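Local coordinates for RagA protein (Porphyromonas gingivalis, PDB 6SLN) that probably imports nutrients such as peptides across the outer membrane, as a TonB-dependent receptor with a plugged beta-barrel, at residues Asp266-Gly271 and Tyr415-Thr420; Val700-Arg705 and Thr735-Ser740. All coordinates share one frame; numbering follows the deposited sequence.

Contact 1: residues Asp266-Gly271 and Tyr415-Thr420; sequences DMILAG and YMYGAT
Met-267 on helix 261-276 lies across the ring of Tyr-417, which sits in the loop between strands 413-414 and 423-424. The two side chains cross at about a right angle. From CB, the Met-267 chain runs with CG anti to the backbone N (chi1 173°), which sends it out toward the hydroxyl end of the ring. Met-267 CG meets Tyr-417 CE1 at 3.5 Å. The sulfur comes next, with Met-267 SD 3.5 Å from Tyr-417 CZ in an oblique Met-aromatic contact. CG and SD also lie beside the hydroxyl oxygen, with Met-267 SD 3.2 Å from Tyr-417 OH. The chain then bends at chi3 (77°), and the methyl turns back over the ring. Met-267 CE stands over one face, 4.0 Å from the Tyr-417 ring centroid, as a CH-pi contact. Ile-268 continues the apolar surface: its CG1 lies 4.1 Å from Tyr-417 CB, at the root of the ring.

Tyr-415 reaches the helix one turn further on. Its CE2 lies 3.8 Å from Ile-268 O, and its hydroxyl end comes up to the backbone of Gly-271, where no side chain stands in the way. Ala-272, Leu-275 and Tyr-276 of the same helix also touch the Tyr-415 side chain. Tyr-417 and Gly-418 are the central residues of a type II turn from Met-416 to Ala-419, and Gly-418 takes the positive phi.

The chain of another protein packs on Met-267 and Tyr-417. Beside that neighbour, helix and loop meet largely through methionine sulfur, aliphatic carbons and tyrosine rings.

Contact 2: residues Val700-Arg705 and Thr735-Ser740; sequences VDFYVR and TGVDLS
Asp-738 O is approached by two groups of strand 696-715. Asp-701 N donates to it at 2.7 Å, and Val-700 CA makes a CA-H...O contact with it at 3.0 Å. Asp-738 N returns a 2.7 Å bond to Asp-701 O, completing an antiparallel hydrogen-bonded pair. The next such pair is looser. Tyr-703 N reaches Gly-736 O at 3.2 Å and nearly straight (175°), while the return bond from Gly-736 N to Tyr-703 O is weak at 3.4 Å.

The ring of Tyr-703 lies over this pair. Its CG lies between the backbone N and the carbonyl carbon (chi1 64°), which folds the ring across the neighbouring strand and onto Gly-736. Gly-736 O lies 3.3 Å above the ring plane, toward the rim. A tyrosine laid over a cross-strand glycine fits the aromatic rescue of glycine known from beta sheets. The hydroxyl goes on to bond Asn-762, and His-147 stacks on the ring.

Asp-701, Tyr-703 and Asp-738 share one face. There Asp-738 OD1 is held by Lys-187 in a salt bridge and by His-147, and its OD2 by Asn-760. Asp-701 bonds Asn-684. The other face is mostly apolar and lies on the surface, consistent with lipid contact. Phe-702 CD1 meets Val-737 CG2 at 4.1 Å, with the methyl at the ring edge. Val-700 CG2 touches Leu-739 CD1 at 3.7 Å.

These strands are neighbours in the barrel wall. Strand 678-691 flanks 696-715 and strand 752-764 flanks 732-746, while His-147 and Lys-187 of the plug domain meet the polar face.

How the contacts relate
Contacts 1 and 2 share no helix or strand. Their centres are 61 Å apart, on opposite sides of the chain's centre, and contact 1 closes in sequence before contact 2 opens. Contact 2 belongs to the barrel wall, with one buried polar face toward the plug and one apolar face on the surface. Contact 1 lies at the periphery, 41 Å from the chain's centre, where a helix meets a loop beside another protein chain. Their chemistry differs accordingly: backbone hydrogen bonds set the register in contact 2, while contact 1 depends on side-chain packing. In both a tyrosine meets a glycine backbone, by its hydroxyl end in contact 1 and by a ring face in contact 2.

Contact 1: residues Asp266-Gly271 and Tyr415-Thr420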
ATOM      1  N   ASP A 266      31.646  41.710   1.066  1.00 46.26           N
ATOM      2  CA  ASP A 266      32.144  41.253  -0.226  1.00 48.06           C
ATOM      3  C   ASP A 266      32.054  39.736  -0.317  1.00 54.60           C
ATOM      4  O   ASP A 266      31.501  39.191  -1.280  1.00 57.37           O
ATOM      5  CB  ASP A 266      33.578  41.733  -0.451  1.00 52.58           C
ATOM      6  CG  ASP A 266      33.670  43.241  -0.663  1.00 60.56           C
ATOM      7  OD1 ASP A 266      32.675  43.855  -1.099  1.00 63.97           O
ATOM      8  OD2 ASP A 266      34.740  43.824  -0.391  1.00 67.32           O
ATOM      9  N   MET A 267      32.522  39.039   0.721  1.00 53.65           N
ATOM     10  CA  MET A 267      32.570  37.582   0.674  1.00 46.73           C
ATOM     11  C   MET A 267      31.170  36.974   0.623  1.00 48.07           C
ATOM     12  O   MET A 267      30.910  36.065  -0.184  1.00 42.67           O
ATOM     13  CB  MET A 267      33.367  37.059   1.867  1.00 49.07           C
ATOM     14  CG  MET A 267      33.337  35.546   2.016  1.00 59.78           C
ATOM     15  SD  MET A 267      34.071  34.995   3.570  1.00 64.47           S
ATOM     16  CE  MET A 267      32.763  35.378   4.732  1.00 63.38           C
ATOM     17  N   ILE A 268      30.248  37.470   1.456  1.00 48.19           N
ATOM     18  CA  ILE A 268      28.888  36.932   1.433  1.00 42.06           C
ATOM     19  C   ILE A 268      28.187  37.322   0.139  1.00 45.19           C
ATOM     20  O   ILE A 268      27.498  36.496  -0.468  1.00 46.76           O
ATOM     21  CB  ILE A 268      28.082  37.377   2.671  1.00 41.95           C
ATOM     22  CG1 ILE A 268      28.749  36.868   3.952  1.00 57.59           C
ATOM     23  CG2 ILE A 268      26.642  36.875   2.591  1.00 40.96           C
ATOM     24  CD1 ILE A 268      28.117  37.369   5.260  1.00 53.57           C
ATOM     25  N   LEU A 269      28.359  38.575  -0.318  1.00 45.13           N
ATOM     26  CA  LEU A 269      27.725  38.970  -1.574  1.00 45.85           C
ATOM     27  C   LEU A 269      28.262  38.149  -2.737  1.00 43.58           C
ATOM     28  O   LEU A 269      27.495  37.726  -3.605  1.00 47.61           O
ATOM     29  CB  LEU A 269      27.907  40.463  -1.848  1.00 43.43           C
ATOM     30  CG  LEU A 269      26.816  41.346  -1.243  1.00 43.42           C
ATOM     31  CD1 LEU A 269      27.253  42.774  -1.252  1.00 44.50           C
ATOM     32  CD2 LEU A 269      25.509  41.210  -1.959  1.00 42.72           C
ATOM     33  N   ALA A 270      29.575  37.888  -2.760  1.00 42.87           N
ATOM     34  CA  ALA A 270      30.154  37.154  -3.883  1.00 45.76           C
ATOM     35  C   ALA A 270      29.679  35.710  -3.915  1.00 49.32           C
ATOM     36  O   ALA A 270      29.490  35.134  -4.993  1.00 61.18           O
ATOM     37  CB  ALA A 270      31.674  37.197  -3.818  1.00 43.73           C
ATOM     38  N   GLY A 271      29.494  35.108  -2.744  1.00 46.58           N
ATOM     39  CA  GLY A 271      29.068  33.732  -2.680  1.00 48.78           C
ATOM     40  C   GLY A 271      27.606  33.539  -2.957  1.00 55.82           C
ATOM     41  O   GLY A 271      27.195  32.425  -3.308  1.00 64.86           O
ATOM     42  N   TYR A 415      19.318  32.365   0.539  1.00 42.39           N
ATOM     43  CA  TYR A 415      20.742  32.070   0.565  1.00 38.77           C
ATOM     44  C   TYR A 415      21.337  32.240   1.961  1.00 44.22           C
ATOM     45  O   TYR A 415      20.950  33.134   2.726  1.00 41.21           O
ATOM     46  CB  TYR A 415      21.499  32.975  -0.385  1.00 37.82           C
ATOM     47  CG  TYR A 415      22.992  32.791  -0.312  1.00 39.13           C
ATOM     48  CD1 TYR A 415      23.575  31.635  -0.792  1.00 38.52           C
ATOM     49  CD2 TYR A 415      23.816  33.761   0.261  1.00 37.96           C
ATOM     50  CE1 TYR A 415      24.930  31.454  -0.732  1.00 44.57           C
ATOM     51  CE2 TYR A 415      25.178  33.588   0.317  1.00 38.48           C
ATOM     52  CZ  TYR A 415      25.724  32.430  -0.186  1.00 38.96           C
ATOM     53  OH  TYR A 415      27.066  32.217  -0.145  1.00 45.12           O
ATOM     54  N   MET A 416      22.327  31.396   2.257  1.00 38.72           N
ATOM     55  CA  MET A 416      23.091  31.473   3.492  1.00 38.26           C
ATOM     56  C   MET A 416      24.537  31.148   3.152  1.00 44.50           C
ATOM     57  O   MET A 416      24.782  30.154   2.457  1.00 40.98           O
ATOM     58  CB  MET A 416      22.541  30.499   4.524  1.00 36.17           C
ATOM     59  CG  MET A 416      21.690  31.151   5.561  1.00 40.07           C
ATOM     60  SD  MET A 416      21.040  29.953   6.725  1.00 55.99           S
ATOM     61  CE  MET A 416      19.616  29.338   5.887  1.00 65.12           C
ATOM     62  N   TYR A 417      25.480  31.988   3.621  1.00 45.36           N
ATOM     63  CA  TYR A 417      26.872  31.871   3.187  1.00 44.38           C
ATOM     64  C   TYR A 417      27.388  30.446   3.393  1.00 45.43           C
ATOM     65  O   TYR A 417      27.081  29.792   4.396  1.00 47.60           O
ATOM     66  CB  TYR A 417      27.776  32.869   3.924  1.00 41.43           C
ATOM     67  CG  TYR A 417      29.231  32.702   3.517  1.00 44.96           C
ATOM     68  CD1 TYR A 417      29.682  33.155   2.281  1.00 40.75           C
ATOM     69  CD2 TYR A 417      30.145  32.058   4.342  1.00 40.52           C
ATOM     70  CE1 TYR A 417      31.006  32.985   1.880  1.00 41.28           C
ATOM     71  CE2 TYR A 417      31.483  31.886   3.947  1.00 49.05           C
ATOM     72  CZ  TYR A 417      31.896  32.347   2.706  1.00 51.76           C
ATOM     73  OH  TYR A 417      33.200  32.188   2.297  1.00 59.31           O
ATOM     74  N   GLY A 418      28.152  29.951   2.415  1.00 42.85           N
ATOM     75  CA  GLY A 418      28.664  28.598   2.442  1.00 45.43           C
ATOM     76  C   GLY A 418      27.771  27.543   1.803  1.00 45.18           C
ATOM     77  O   GLY A 418      28.278  26.477   1.426  1.00 44.14           O
ATOM     78  N   ALA A 419      26.463  27.805   1.670  1.00 43.91           N
ATOM     79  CA  ALA A 419      25.546  26.854   1.035  1.00 35.75           C
ATOM     80  C   ALA A 419      26.029  26.466  -0.352  1.00 41.24           C
ATOM     81  O   ALA A 419      26.611  27.272  -1.090  1.00 41.13           O
ATOM     82  CB  ALA A 419      24.129  27.427   0.920  1.00 35.32           C
ATOM     83  N   THR A 420      25.775  25.211  -0.709  1.00 45.34           N
ATOM     84  CA  THR A 420      26.110  24.721  -2.036  1.00 56.91           C
ATOM     85  C   THR A 420      24.903  24.644  -2.958  1.00 57.16           C
ATOM     86  O   THR A 420      25.079  24.558  -4.181  1.00 64.84           O
ATOM     87  CB  THR A 420      26.776  23.346  -1.943  1.00 68.47           C
ATOM     88  OG1 THR A 420      25.880  22.380  -1.348  1.00 66.24           O
ATOM     89  CG2 THR A 420      28.043  23.472  -1.130  1.00 68.69           C
TER

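Contact 2: residues Val700-Arg705 and Thr735-Ser740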
ATOM      1  N   VAL A 700     -16.917  22.862  46.936  1.00 79.84           N
ATOM      2  CA  VAL A 700     -15.544  22.517  47.292  1.00 75.23           C
ATOM      3  C   VAL A 700     -15.436  20.998  47.328  1.00 67.82           C
ATOM      4  O   VAL A 700     -16.361  20.310  47.779  1.00 63.78           O
ATOM      5  CB  VAL A 700     -15.104  23.118  48.644  1.00 70.27           C
ATOM      6  CG1 VAL A 700     -13.598  23.167  48.705  1.00 66.16           C
ATOM      7  CG2 VAL A 700     -15.673  24.505  48.837  1.00 71.42           C
ATOM      8  N   ASP A 701     -14.309  20.480  46.850  1.00 63.52           N
ATOM      9  CA  ASP A 701     -14.039  19.046  46.862  1.00 63.46           C
ATOM     10  C   ASP A 701     -12.581  18.841  47.239  1.00 66.82           C
ATOM     11  O   ASP A 701     -11.687  19.237  46.489  1.00 74.52           O
ATOM     12  CB  ASP A 701     -14.337  18.417  45.503  1.00 65.67           C
ATOM     13  CG  ASP A 701     -15.748  17.888  45.407  1.00 72.77           C
ATOM     14  OD1 ASP A 701     -15.991  16.771  45.917  1.00 76.09           O
ATOM     15  OD2 ASP A 701     -16.615  18.595  44.837  1.00 72.68           O
ATOM     16  N   PHE A 702     -12.339  18.241  48.395  1.00 64.56           N
ATOM     17  CA  PHE A 702     -11.003  17.839  48.802  1.00 64.72           C
ATOM     18  C   PHE A 702     -10.812  16.375  48.445  1.00 63.21           C
ATOM     19  O   PHE A 702     -11.640  15.530  48.800  1.00 72.65           O
ATOM     20  CB  PHE A 702     -10.792  18.053  50.303  1.00 73.51           C
ATOM     21  CG  PHE A 702      -9.512  17.449  50.838  1.00 89.16           C
ATOM     22  CD1 PHE A 702      -8.304  18.123  50.712  1.00 91.52           C
ATOM     23  CD2 PHE A 702      -9.516  16.198  51.462  1.00 96.31           C
ATOM     24  CE1 PHE A 702      -7.115  17.563  51.207  1.00 91.29           C
ATOM     25  CE2 PHE A 702      -8.334  15.634  51.958  1.00 92.87           C
ATOM     26  CZ  PHE A 702      -7.134  16.321  51.830  1.00 89.94           C
ATOM     27  N   TYR A 703      -9.715  16.074  47.764  1.00 53.20           N
ATOM     28  CA  TYR A 703      -9.432  14.705  47.377  1.00 55.65           C
ATOM     29  C   TYR A 703      -7.999  14.341  47.724  1.00 58.79           C
ATOM     30  O   TYR A 703      -7.135  15.206  47.897  1.00 60.36           O
ATOM     31  CB  TYR A 703      -9.632  14.499  45.881  1.00 57.34           C
ATOM     32  CG  TYR A 703      -8.665  15.305  45.058  1.00 53.97           C
ATOM     33  CD1 TYR A 703      -7.435  14.783  44.686  1.00 49.13           C
ATOM     34  CD2 TYR A 703      -8.974  16.597  44.667  1.00 55.06           C
ATOM     35  CE1 TYR A 703      -6.546  15.520  43.944  1.00 50.77           C
ATOM     36  CE2 TYR A 703      -8.094  17.341  43.917  1.00 53.47           C
ATOM     37  CZ  TYR A 703      -6.885  16.801  43.556  1.00 56.09           C
ATOM     38  OH  TYR A 703      -6.007  17.548  42.807  1.00 60.50           O
ATOM     39  N   VAL A 704      -7.755  13.034  47.791  1.00 56.50           N
ATOM     40  CA  VAL A 704      -6.406  12.485  47.858  1.00 59.55           C
ATOM     41  C   VAL A 704      -6.391  11.220  47.020  1.00 62.56           C
ATOM     42  O   VAL A 704      -7.201  10.308  47.235  1.00 65.61           O
ATOM     43  CB  VAL A 704      -5.924  12.190  49.290  1.00 54.76           C
ATOM     44  CG1 VAL A 704      -6.910  11.311  50.024  1.00 59.05           C
ATOM     45  CG2 VAL A 704      -4.557  11.529  49.237  1.00 48.17           C
ATOM     46  N   ARG A 705      -5.478  11.171  46.062  1.00 62.01           N
ATOM     47  CA  ARG A 705      -5.453  10.167  45.014  1.00 53.57           C
ATOM     48  C   ARG A 705      -4.092   9.488  45.050  1.00 49.96           C
ATOM     49  O   ARG A 705      -3.055  10.157  45.085  1.00 51.79           O
ATOM     50  CB  ARG A 705      -5.754  10.827  43.649  1.00 45.29           C
ATOM     51  CG  ARG A 705      -5.025  10.260  42.467  1.00 51.63           C
ATOM     52  CD  ARG A 705      -5.398  11.006  41.198  1.00 55.99           C
ATOM     53  NE  ARG A 705      -5.073  10.199  40.025  1.00 54.24           N
ATOM     54  CZ  ARG A 705      -4.895  10.697  38.813  1.00 59.27           C
ATOM     55  NH1 ARG A 705      -5.023  12.000  38.618  1.00 58.58           N
ATOM     56  NH2 ARG A 705      -4.599   9.893  37.798  1.00 69.42           N
ATOM     57  N   THR A 735      -2.624  15.194  45.888  1.00 52.38           N
ATOM     58  CA  THR A 735      -3.490  15.747  46.917  1.00 47.98           C
ATOM     59  C   THR A 735      -3.810  17.182  46.547  1.00 47.02           C
ATOM     60  O   THR A 735      -2.906  17.946  46.192  1.00 56.71           O
ATOM     61  CB  THR A 735      -2.822  15.646  48.282  1.00 51.94           C
ATOM     62  OG1 THR A 735      -2.508  14.269  48.523  1.00 55.48           O
ATOM     63  CG2 THR A 735      -3.737  16.183  49.406  1.00 49.72           C
ATOM     64  N   GLY A 736      -5.091  17.533  46.597  1.00 46.44           N
ATOM     65  CA  GLY A 736      -5.503  18.810  46.051  1.00 51.57           C
ATOM     66  C   GLY A 736      -6.919  19.172  46.441  1.00 55.81           C
ATOM     67  O   GLY A 736      -7.602  18.432  47.157  1.00 62.47           O
ATOM     68  N   VAL A 737      -7.351  20.334  45.936  1.00 54.09           N
ATOM     69  CA  VAL A 737      -8.621  20.960  46.287  1.00 56.10           C
ATOM     70  C   VAL A 737      -9.342  21.383  45.011  1.00 59.77           C
ATOM     71  O   VAL A 737      -8.704  21.772  44.029  1.00 63.52           O
ATOM     72  CB  VAL A 737      -8.393  22.162  47.220  1.00 57.11           C
ATOM     73  CG1 VAL A 737      -9.630  23.032  47.291  1.00 56.40           C
ATOM     74  CG2 VAL A 737      -8.016  21.659  48.608  1.00 63.91           C
ATOM     75  N   ASP A 738     -10.671  21.275  45.014  1.00 60.03           N
ATOM     76  CA  ASP A 738     -11.522  21.634  43.886  1.00 57.46           C
ATOM     77  C   ASP A 738     -12.505  22.690  44.363  1.00 65.01           C
ATOM     78  O   ASP A 738     -13.389  22.385  45.168  1.00 74.56           O
ATOM     79  CB  ASP A 738     -12.279  20.416  43.359  1.00 57.27           C
ATOM     80  CG  ASP A 738     -11.519  19.666  42.283  1.00 58.77           C
ATOM     81  OD1 ASP A 738     -12.142  18.806  41.609  1.00 62.06           O
ATOM     82  OD2 ASP A 738     -10.307  19.919  42.119  1.00 50.92           O
ATOM     83  N   LEU A 739     -12.380  23.920  43.868  1.00 62.96           N
ATOM     84  CA  LEU A 739     -13.293  24.997  44.236  1.00 62.76           C
ATOM     85  C   LEU A 739     -14.019  25.504  42.998  1.00 59.74           C
ATOM     86  O   LEU A 739     -13.392  25.751  41.962  1.00 56.25           O
ATOM     87  CB  LEU A 739     -12.563  26.150  44.928  1.00 63.16           C
ATOM     88  CG  LEU A 739     -13.496  27.311  45.283  1.00 67.60           C
ATOM     89  CD1 LEU A 739     -14.666  26.827  46.128  1.00 74.88           C
ATOM     90  CD2 LEU A 739     -12.751  28.414  46.002  1.00 68.62           C
ATOM     91  N   SER A 740     -15.337  25.667  43.113  1.00 60.00           N
ATOM     92  CA  SER A 740     -16.177  26.071  41.995  1.00 56.87           C
ATOM     93  C   SER A 740     -17.252  27.020  42.509  1.00 64.99           C
ATOM     94  O   SER A 740     -17.904  26.736  43.519  1.00 69.11           O
ATOM     95  CB  SER A 740     -16.787  24.834  41.312  1.00 57.44           C
ATOM     96  OG  SER A 740     -17.925  25.162  40.545  1.00 61.68           O
TER